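Local coordinates for protein putative ABC transporter subunit, substrate-binding component (Rhodopseudomonas palustris, PDB 4EVQ) that binds 4-hydroxybenzoate and is probably the solute-binding component of an ABC transporter that takes up lignin-derived aromatic acids, at residues 120-134 / 330-343. Residues are numbered along the deposited sequence; the frame is centred on the assembly and turned at random. Where two conformers were deposited one is given.
Sequences TRAMCAPNVFRTSFA and RGPFKLSAAHNPVQ. With SO4 (sulfate ion), chain D.
His339 ND1 donates to Val128 O at 2.7 Å; the oxygen is in the imidazole plane, whereas the nitrogen stands above the carbonyl plane. The same imidazole forms an offset stack with Phe129, planes 9° apart and centroids separated by 4.3 Å, and ring edge CD1 of Phe129 meets Leu335 CD1. At the other end, in the conformer given, Arg330 NH2 (2.9 Å) and NH1 (3.0 Å) both reach Thr131 O, an end-on grip, and the oxygen lies near their plane; in that conformer a salt bridge to Asp295 gives the guanidinium a second partner. One residue on, Ser132 O takes a nearly straight bond from Gln343 NE2, in the plane of both the carbonyl and the amide. Between these sites Arg130 N bonds to His339 O, while Arg130 NE reaches Asn340 OD1 at 2.9 Å. CG of Arg130 is anti to its own N (chi1 179°), and bends at chi2 and chi3 bring the guanidinium alongside the amide, the planes 76° apart. NH2 also holds Thr120 OG1, and NH1 reaches Ala114 O and Ala116 O. A leucine in place of Arg130 would probably leave Asn340 OD1 without this donor and the amide freer to turn. Arg130 O, buried against Pro341 CD at 3.2 Å, has no hydrogen-bonding partner. Residues 339-341 run beside the edge of strand 128-130, the outermost strand within this chain of a six-stranded mixed sheet in this periplasmic-binding-protein fold, with Phe133 touching p-hydroxybenzoic acid, and helices 288-306 and 314-322 packing against Phe129.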
loop_
_atom_site.group_PDB
_atom_site.type_symbol
_atom_site.label_atom_id
_atom_site.label_comp_id
_atom_site.label_asym_id
_atom_site.label_seq_id
_atom_site.Cartn_x
_atom_site.Cartn_y
_atom_site.Cartn_z
ATOM N N THR A 120 4.644 -6.257 -10.622
ATOM C CA THR A 120 5.003 -5.355 -11.731
ATOM C C THR A 120 6.439 -5.603 -12.212
ATOM O O THR A 120 7.121 -4.717 -12.820
ATOM C CB THR A 120 4.720 -3.863 -11.381
ATOM O OG1 THR A 120 5.466 -3.474 -10.225
ATOM C CG2 THR A 120 3.212 -3.611 -11.103
ATOM N N ARG A 121 6.861 -6.844 -12.029
ATOM C CA ARG A 121 8.125 -7.364 -12.527
ATOM C C ARG A 121 7.791 -8.621 -13.324
ATOM O O ARG A 121 7.070 -8.497 -14.328
ATOM C CB ARG A 121 9.185 -7.520 -11.422
ATOM C CG ARG A 121 9.671 -6.131 -10.910
ATOM C CD ARG A 121 10.734 -6.181 -9.845
ATOM N NE ARG A 121 11.224 -4.827 -9.534
ATOM C CZ ARG A 121 12.419 -4.553 -9.017
ATOM N NH1 ARG A 121 13.256 -5.538 -8.731
ATOM N NH2 ARG A 121 12.801 -3.297 -8.793
ATOM N N ALA A 122 8.250 -9.807 -12.945
ATOM C CA ALA A 122 7.972 -11.008 -13.772
ATOM C C ALA A 122 6.491 -11.352 -14.007
ATOM O O ALA A 122 6.155 -11.971 -15.009
ATOM C CB ALA A 122 8.710 -12.226 -13.202
HETATM N N MSE A 123 5.599 -10.968 -13.097
HETATM C CA MSE A 123 4.182 -11.222 -13.276
HETATM C C MSE A 123 3.441 -10.063 -13.955
HETATM O O MSE A 123 2.227 -10.089 -14.083
HETATM C CB MSE A 123 3.483 -11.481 -11.940
HETATM C CG MSE A 123 3.638 -12.839 -11.391
HETATM SE SE MSE A 123 2.325 -13.128 -9.880
HETATM C CE MSE A 123 3.209 -14.736 -9.255
ATOM N N CYS A 124 4.153 -9.060 -14.440
ATOM C CA CYS A 124 3.472 -7.956 -15.103
ATOM C C CYS A 124 2.658 -8.479 -16.291
ATOM O O CYS A 124 3.014 -9.495 -16.916
ATOM C CB CYS A 124 4.478 -6.890 -15.540
ATOM S SG CYS A 124 5.306 -7.267 -17.101
ATOM N N ALA A 125 1.573 -7.784 -16.583
ATOM C CA ALA A 125 0.682 -8.236 -17.657
ATOM C C ALA A 125 -0.158 -7.078 -18.137
ATOM O O ALA A 125 -0.396 -6.102 -17.400
ATOM C CB ALA A 125 -0.203 -9.354 -17.137
ATOM N N PRO A 126 -0.719 -7.208 -19.359
ATOM C CA PRO A 126 -1.484 -6.082 -19.908
ATOM C C PRO A 126 -2.727 -5.747 -19.111
ATOM O O PRO A 126 -3.212 -4.634 -19.189
ATOM C CB PRO A 126 -1.892 -6.570 -21.305
ATOM C CG PRO A 126 -0.845 -7.519 -21.659
ATOM C CD PRO A 126 -0.431 -8.227 -20.371
ATOM N N ASN A 127 -3.260 -6.714 -18.339
ATOM C CA ASN A 127 -4.465 -6.517 -17.553
ATOM C C ASN A 127 -4.260 -6.280 -16.065
ATOM O O ASN A 127 -5.218 -6.262 -15.336
ATOM C CB ASN A 127 -5.374 -7.725 -17.697
ATOM C CG ASN A 127 -4.773 -9.001 -17.152
ATOM O OD1 ASN A 127 -3.631 -9.346 -17.426
ATOM N ND2 ASN A 127 -5.572 -9.743 -16.389
ATOM N N VAL A 128 -3.013 -6.169 -15.621
ATOM C CA VAL A 128 -2.702 -6.040 -14.190
ATOM C C VAL A 128 -2.114 -4.688 -13.933
ATOM O O VAL A 128 -1.132 -4.282 -14.540
ATOM C CB VAL A 128 -1.747 -7.167 -13.777
ATOM C CG1 VAL A 128 -1.254 -6.976 -12.308
ATOM C CG2 VAL A 128 -2.399 -8.526 -13.908
ATOM N N PHE A 129 -2.735 -3.968 -12.993
ATOM C CA PHE A 129 -2.388 -2.608 -12.625
ATOM C C PHE A 129 -2.230 -2.501 -11.126
ATOM O O PHE A 129 -2.882 -3.251 -10.412
ATOM C CB PHE A 129 -3.501 -1.662 -13.095
ATOM C CG PHE A 129 -3.709 -1.723 -14.572
ATOM C CD1 PHE A 129 -2.980 -0.930 -15.387
ATOM C CD2 PHE A 129 -4.585 -2.612 -15.117
ATOM C CE1 PHE A 129 -3.119 -1.021 -16.767
ATOM C CE2 PHE A 129 -4.713 -2.681 -16.530
ATOM C CZ PHE A 129 -3.988 -1.885 -17.304
ATOM N N ARG A 130 -1.458 -1.550 -10.671
ATOM C CA ARG A 130 -1.304 -1.317 -9.223
ATOM C C ARG A 130 -1.495 0.160 -8.965
ATOM O O ARG A 130 -0.908 1.002 -9.641
ATOM C CB ARG A 130 0.053 -1.825 -8.753
ATOM C CG ARG A 130 0.341 -1.616 -7.284
ATOM C CD ARG A 130 1.145 -2.726 -6.652
ATOM N NE ARG A 130 2.456 -2.911 -7.264
ATOM C CZ ARG A 130 3.252 -3.940 -6.982
ATOM N NH1 ARG A 130 2.849 -4.845 -6.096
ATOM N NH2 ARG A 130 4.449 -4.065 -7.560
ATOM N N THR A 131 -2.271 0.488 -7.913
ATOM C CA THR A 131 -2.467 1.860 -7.513
ATOM C C THR A 131 -1.711 2.248 -6.217
ATOM O O THR A 131 -1.861 3.379 -5.749
ATOM C CB THR A 131 -3.912 2.244 -7.359
ATOM O OG1 THR A 131 -4.517 1.447 -6.326
ATOM C CG2 THR A 131 -4.699 2.096 -8.664
ATOM N N SER A 132 -0.910 1.328 -5.719
ATOM C CA SER A 132 -0.241 1.530 -4.443
ATOM C C SER A 132 1.242 1.868 -4.603
ATOM O O SER A 132 1.539 3.028 -4.743
ATOM C CB SER A 132 -0.524 0.335 -3.567
ATOM O OG SER A 132 -0.038 -0.857 -4.137
ATOM N N PHE A 133 2.120 0.866 -4.605
ATOM C CA PHE A 133 3.574 1.001 -4.521
ATOM C C PHE A 133 4.155 -0.385 -4.711
ATOM O O PHE A 133 3.433 -1.382 -4.623
ATOM C CB PHE A 133 4.010 1.598 -3.161
ATOM C CG PHE A 133 3.631 0.697 -2.048
ATOM C CD1 PHE A 133 2.337 0.707 -1.574
ATOM C CD2 PHE A 133 4.491 -0.287 -1.589
ATOM C CE1 PHE A 133 1.919 -0.246 -0.681
ATOM C CE2 PHE A 133 4.056 -1.215 -0.642
ATOM C CZ PHE A 133 2.772 -1.198 -0.238
ATOM N N ALA A 134 5.480 -0.445 -4.879
ATOM C CA ALA A 134 6.232 -1.662 -4.796
ATOM C C ALA A 134 7.076 -1.689 -3.530
ATOM O O ALA A 134 7.734 -0.679 -3.186
ATOM C CB ALA A 134 7.123 -1.802 -6.022
ATOM N N ARG A 330 -2.675 12.181 -3.823
ATOM C CA ARG A 330 -1.198 12.262 -3.726
ATOM C C ARG A 330 -0.616 13.426 -4.508
ATOM O O ARG A 330 0.340 14.142 -4.189
ATOM C CB ARG A 330 -0.629 10.974 -4.298
ATOM C CG ARG A 330 -0.938 9.856 -3.324
ATOM C CD ARG A 330 -0.513 8.478 -3.801
ATOM N NE ARG A 330 -1.583 7.854 -4.581
ATOM C CZ ARG A 330 -1.558 6.610 -5.034
ATOM N NH1 ARG A 330 -0.498 5.850 -4.849
ATOM N NH2 ARG A 330 -2.632 6.121 -5.639
ATOM N N GLY A 331 -1.189 13.574 -5.637
ATOM C CA GLY A 331 -0.534 14.385 -6.674
ATOM C C GLY A 331 -0.945 13.836 -8.035
ATOM O O GLY A 331 -1.894 13.054 -8.100
ATOM N N PRO A 332 -0.253 14.225 -9.139
ATOM C CA PRO A 332 -0.588 13.596 -10.419
ATOM C C PRO A 332 -0.308 12.094 -10.390
ATOM O O PRO A 332 0.736 11.665 -9.933
ATOM C CB PRO A 332 0.348 14.300 -11.419
ATOM C CG PRO A 332 0.718 15.600 -10.780
ATOM C CD PRO A 332 0.750 15.303 -9.305
ATOM N N PHE A 333 -1.266 11.317 -10.852
ATOM C CA PHE A 333 -1.104 9.896 -10.850
ATOM C C PHE A 333 -0.737 9.488 -12.255
ATOM O O PHE A 333 -1.373 9.898 -13.204
ATOM C CB PHE A 333 -2.392 9.218 -10.414
ATOM C CG PHE A 333 -2.274 7.715 -10.294
ATOM C CD1 PHE A 333 -2.514 6.937 -11.407
ATOM C CD2 PHE A 333 -1.943 7.088 -9.098
ATOM C CE1 PHE A 333 -2.415 5.570 -11.361
ATOM C CE2 PHE A 333 -1.822 5.710 -9.036
ATOM C CZ PHE A 333 -2.090 4.938 -10.167
ATOM N N LYS A 334 0.266 8.621 -12.372
ATOM C CA LYS A 334 0.617 7.996 -13.661
ATOM C C LYS A 334 1.332 6.670 -13.446
ATOM O O LYS A 334 1.884 6.381 -12.375
ATOM C CB LYS A 334 1.441 8.928 -14.540
ATOM C CG LYS A 334 2.855 9.109 -14.077
ATOM C CD LYS A 334 3.578 10.252 -14.816
ATOM C CE LYS A 334 4.834 10.601 -14.068
ATOM N NZ LYS A 334 5.534 11.723 -14.776
ATOM N N LEU A 335 1.255 5.817 -14.438
ATOM C CA LEU A 335 1.797 4.487 -14.366
ATOM C C LEU A 335 3.046 4.332 -15.215
ATOM O O LEU A 335 3.153 4.919 -16.312
ATOM C CB LEU A 335 0.762 3.452 -14.823
ATOM C CG LEU A 335 -0.492 3.347 -13.973
ATOM C CD1 LEU A 335 -1.463 2.422 -14.623
ATOM C CD2 LEU A 335 -0.196 2.854 -12.547
ATOM N N SER A 336 3.978 3.515 -14.746
ATOM C CA SER A 336 5.124 3.136 -15.549
ATOM C C SER A 336 4.684 2.155 -16.621
ATOM O O SER A 336 3.542 1.704 -16.623
ATOM C CB SER A 336 6.172 2.475 -14.657
ATOM O OG SER A 336 5.668 1.196 -14.229
ATOM N N ALA A 337 5.606 1.770 -17.508
ATOM C CA ALA A 337 5.290 0.792 -18.545
ATOM C C ALA A 337 4.870 -0.573 -17.969
ATOM O O ALA A 337 4.157 -1.321 -18.598
ATOM C CB ALA A 337 6.499 0.622 -19.508
ATOM N N ALA A 338 5.310 -0.873 -16.745
ATOM C CA ALA A 338 4.979 -2.122 -16.055
ATOM C C ALA A 338 3.703 -2.010 -15.192
ATOM O O ALA A 338 3.266 -2.974 -14.547
ATOM C CB ALA A 338 6.161 -2.544 -15.221
ATOM N N HIS A 339 3.111 -0.839 -15.208
ATOM C CA HIS A 339 1.834 -0.552 -14.562
ATOM C C HIS A 339 1.940 -0.382 -13.059
ATOM O O HIS A 339 0.998 -0.690 -12.319
ATOM C CB HIS A 339 0.800 -1.639 -14.852
ATOM C CG HIS A 339 0.489 -1.821 -16.316
ATOM N ND1 HIS A 339 -0.318 -2.850 -16.731
ATOM C CD2 HIS A 339 0.831 -1.126 -17.430
ATOM C CE1 HIS A 339 -0.444 -2.802 -18.056
ATOM N NE2 HIS A 339 0.244 -1.771 -18.497
ATOM N N ASN A 340 3.060 0.164 -12.610
ATOM C CA ASN A 340 3.207 0.553 -11.198
ATOM C C ASN A 340 3.130 2.068 -11.118
ATOM O O ASN A 340 3.576 2.772 -12.047
ATOM C CB ASN A 340 4.564 0.081 -10.690
ATOM C CG ASN A 340 4.613 -0.034 -9.198
ATOM O OD1 ASN A 340 3.778 -0.699 -8.606
ATOM N ND2 ASN A 340 5.579 0.611 -8.594
ATOM N N PRO A 341 2.643 2.667 -10.013
ATOM C CA PRO A 341 2.629 4.120 -9.955
ATOM C C PRO A 341 4.013 4.755 -10.008
ATOM O O PRO A 341 4.969 4.210 -9.472
ATOM C CB PRO A 341 1.965 4.439 -8.601
ATOM C CG PRO A 341 1.145 3.185 -8.323
ATOM C CD PRO A 341 1.981 2.078 -8.817
ATOM N N VAL A 342 4.100 5.904 -10.675
ATOM C CA VAL A 342 5.286 6.760 -10.645
ATOM C C VAL A 342 4.883 7.959 -9.845
ATOM O O VAL A 342 3.982 8.710 -10.257
ATOM C CB VAL A 342 5.695 7.116 -12.084
ATOM C CG1 VAL A 342 6.895 8.055 -12.079
ATOM C CG2 VAL A 342 5.997 5.832 -12.806
ATOM N N GLN A 343 5.499 8.135 -8.668
ATOM C CA GLN A 343 4.985 9.080 -7.715
ATOM C C GLN A 343 6.074 9.518 -6.737
ATOM O O GLN A 343 7.043 8.804 -6.530
ATOM C CB GLN A 343 3.819 8.431 -6.955
ATOM C CG GLN A 343 4.303 7.302 -6.032
ATOM C CD GLN A 343 3.170 6.436 -5.506
ATOM O OE1 GLN A 343 2.061 6.906 -5.350
ATOM N NE2 GLN A 343 3.465 5.192 -5.272
HETATM S S SO4 D . 16.027 -3.612 -6.749
HETATM O O1 SO4 D . 15.491 -2.994 -5.528
HETATM O O2 SO4 D . 15.474 -4.950 -6.852
HETATM O O3 SO4 D . 15.507 -2.863 -7.886
HETATM O O4 SO4 D . 17.490 -3.573 -6.823
HETATM O O HOH W 1 1.493 -5.364 -14.832
HETATM O O HOH W 2 6.702 1.961 -5.839
#